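Local coordinates for dihydrodipicolinate synthase (Bacillus anthracis, PDB 1XKY), which probably catalyses the aldol-type condensation of pyruvate with aspartate semialdehyde that opens the diaminopimelate route to lysine, at residues 40-45 with 217-222. Residues are numbered along the deposited sequence; the frame is centred on the assembly and turned at random.
Sequences NYLIDN and ASHVIG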
loop_
_atom_site.group_PDB
_atom_site.type_symbol
_atom_site.label_atom_id
_atom_site.label_comp_id
_atom_site.label_asym_id
_atom_site.label_seq_id
_atom_site.Cartn_x
_atom_site.Cartn_y
_atom_site.Cartn_z
ATOM N N ASN A 40 10.597 -5.011 -38.562
ATOM C CA ASN A 40 11.324 -4.061 -39.418
ATOM C C ASN A 40 11.057 -2.606 -39.047
ATOM O O ASN A 40 11.983 -1.774 -39.016
ATOM C CB ASN A 40 11.004 -4.319 -40.890
ATOM C CG ASN A 40 11.715 -5.548 -41.418
ATOM O OD1 ASN A 40 12.922 -5.698 -41.231
ATOM N ND2 ASN A 40 10.976 -6.434 -42.067
ATOM N N TYR A 41 9.792 -2.316 -38.751
ATOM C CA TYR A 41 9.406 -0.997 -38.259
ATOM C C TYR A 41 10.196 -0.607 -36.995
ATOM O O TYR A 41 10.786 0.484 -36.920
ATOM C CB TYR A 41 7.893 -0.932 -38.000
ATOM C CG TYR A 41 7.501 0.320 -37.240
ATOM C CD1 TYR A 41 7.264 1.519 -37.907
ATOM C CD2 TYR A 41 7.425 0.311 -35.851
ATOM C CE1 TYR A 41 6.935 2.680 -37.209
ATOM C CE2 TYR A 41 7.088 1.461 -35.140
ATOM C CZ TYR A 41 6.847 2.647 -35.821
ATOM O OH TYR A 41 6.520 3.795 -35.111
ATOM N N LEU A 42 10.224 -1.497 -36.010
ATOM C CA LEU A 42 10.907 -1.192 -34.744
ATOM C C LEU A 42 12.386 -0.893 -34.958
ATOM O O LEU A 42 12.905 0.103 -34.450
ATOM C CB LEU A 42 10.733 -2.329 -33.730
ATOM C CG LEU A 42 9.294 -2.531 -33.233
ATOM C CD1 LEU A 42 9.215 -3.778 -32.355
ATOM C CD2 LEU A 42 8.782 -1.302 -32.509
ATOM N N ILE A 43 13.051 -1.741 -35.738
ATOM C CA ILE A 43 14.474 -1.574 -36.007
ATOM C C ILE A 43 14.790 -0.231 -36.702
ATOM O O ILE A 43 15.825 0.372 -36.422
ATOM C CB ILE A 43 15.043 -2.792 -36.781
ATOM C CG1 ILE A 43 15.000 -4.041 -35.886
ATOM C CG2 ILE A 43 16.470 -2.532 -37.242
ATOM C CD1 ILE A 43 15.317 -5.348 -36.612
ATOM N N ASP A 44 13.889 0.241 -37.559
ATOM C CA ASP A 44 14.046 1.552 -38.220
ATOM C C ASP A 44 13.567 2.728 -37.375
ATOM O O ASP A 44 13.718 3.883 -37.783
ATOM C CB ASP A 44 13.293 1.578 -39.551
ATOM C CG ASP A 44 13.855 0.597 -40.562
ATOM O OD1 ASP A 44 15.024 0.171 -40.420
ATOM O OD2 ASP A 44 13.108 0.246 -41.501
ATOM N N ASN A 45 13.005 2.436 -36.199
ATOM C CA ASN A 45 12.474 3.457 -35.304
ATOM C C ASN A 45 13.100 3.417 -33.901
ATOM O O ASN A 45 12.418 3.592 -32.901
ATOM C CB ASN A 45 10.943 3.349 -35.253
ATOM C CG ASN A 45 10.285 3.934 -36.488
ATOM O OD1 ASN A 45 9.980 5.123 -36.518
ATOM N ND2 ASN A 45 10.100 3.118 -37.526
ATOM N N ALA A 217 6.414 2.101 -24.987
ATOM C CA ALA A 217 6.170 3.334 -25.762
ATOM C C ALA A 217 6.968 3.441 -27.059
ATOM O O ALA A 217 6.550 4.122 -27.995
ATOM C CB ALA A 217 6.437 4.558 -24.899
ATOM N N SER A 218 8.123 2.784 -27.095
ATOM C CA SER A 218 8.956 2.710 -28.292
ATOM C C SER A 218 8.224 2.163 -29.527
ATOM O O SER A 218 8.677 2.376 -30.641
ATOM C CB SER A 218 10.174 1.835 -28.005
ATOM O OG SER A 218 9.744 0.545 -27.622
ATOM N N HIS A 219 7.117 1.441 -29.330
ATOM C CA HIS A 219 6.244 1.053 -30.446
ATOM C C HIS A 219 5.690 2.258 -31.221
ATOM O O HIS A 219 5.417 2.138 -32.410
ATOM C CB HIS A 219 5.049 0.227 -29.966
ATOM C CG HIS A 219 5.387 -1.163 -29.526
ATOM N ND1 HIS A 219 5.372 -2.235 -30.390
ATOM C CD2 HIS A 219 5.675 -1.671 -28.303
ATOM C CE1 HIS A 219 5.670 -3.338 -29.725
ATOM N NE2 HIS A 219 5.856 -3.023 -28.456
ATOM N N VAL A 220 5.489 3.391 -30.544
ATOM C CA VAL A 220 4.894 4.573 -31.169
ATOM C C VAL A 220 5.765 5.832 -31.158
ATOM O O VAL A 220 5.616 6.677 -32.038
ATOM C CB VAL A 220 3.495 4.918 -30.576
ATOM C CG1 VAL A 220 2.485 3.840 -30.959
ATOM C CG2 VAL A 220 3.552 5.111 -29.050
ATOM N N ILE A 221 6.662 5.967 -30.184
ATOM C CA ILE A 221 7.522 7.152 -30.121
ATOM C C ILE A 221 8.997 6.790 -29.935
ATOM O O ILE A 221 9.728 7.480 -29.241
ATOM C CB ILE A 221 7.054 8.141 -29.024
ATOM C CG1 ILE A 221 6.884 7.419 -27.681
ATOM C CG2 ILE A 221 5.748 8.832 -29.454
ATOM C CD1 ILE A 221 6.893 8.355 -26.467
ATOM N N GLY A 222 9.431 5.722 -30.595
ATOM C CA GLY A 222 10.820 5.287 -30.535
ATOM C C GLY A 222 11.804 6.352 -30.991
ATOM O O GLY A 222 12.852 6.521 -30.374
HETATM O O HOH W 1 7.988 4.230 -32.835
HETATM O O HOH W 2 11.156 1.336 -31.878
#
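Tyr41 reaches from helix 32-44 to residues 218-222 on helix 218-234, and its side chain is the one to follow. From CB, CG leaves anti to the backbone N (chi1 169°), which sends the ring out toward helix 218-234. One ring face lies against the amide nitrogen of Asn45, with ND2 3.2 Å above the plane and offset toward the rim. That amide is fixed within its own segment, since ND2 donates a nearly straight bond to Tyr41 O, 2.8 Å long. At the far edge, CE2 comes within 3.3 Å of His219 O, which sits near the ring plane. The phenol OH then meets a water at 2.7 Å; the same water donates to Ser218 O and accepts from Gly222 N.

Beside Tyr41 on the same helix, Leu42 sends its CD2 to 4.0 Å from His219 CA, approaching the imidazole obliquely. NE2 of that histidine bonds to Ala19 O, whereas ND1 is buried with no partner in the model. At the other end of the contact Gly222, with no side chain to intervene, brings its CA within 3.3 Å of Asn45 O in a CA-H...O contact. A second water lies within bonding distance of Asn45 O and Ser218 O, though it has more acceptors in reach than protons.

In this TIM barrel the contact joins the helix after the first strand to the one after the eighth, closing the helical layer where the ring of strands closes. Since the first water ties the phenol to the backbone of both Ser218 and Gly222, the joint depends on ordered solvent as well as on packing.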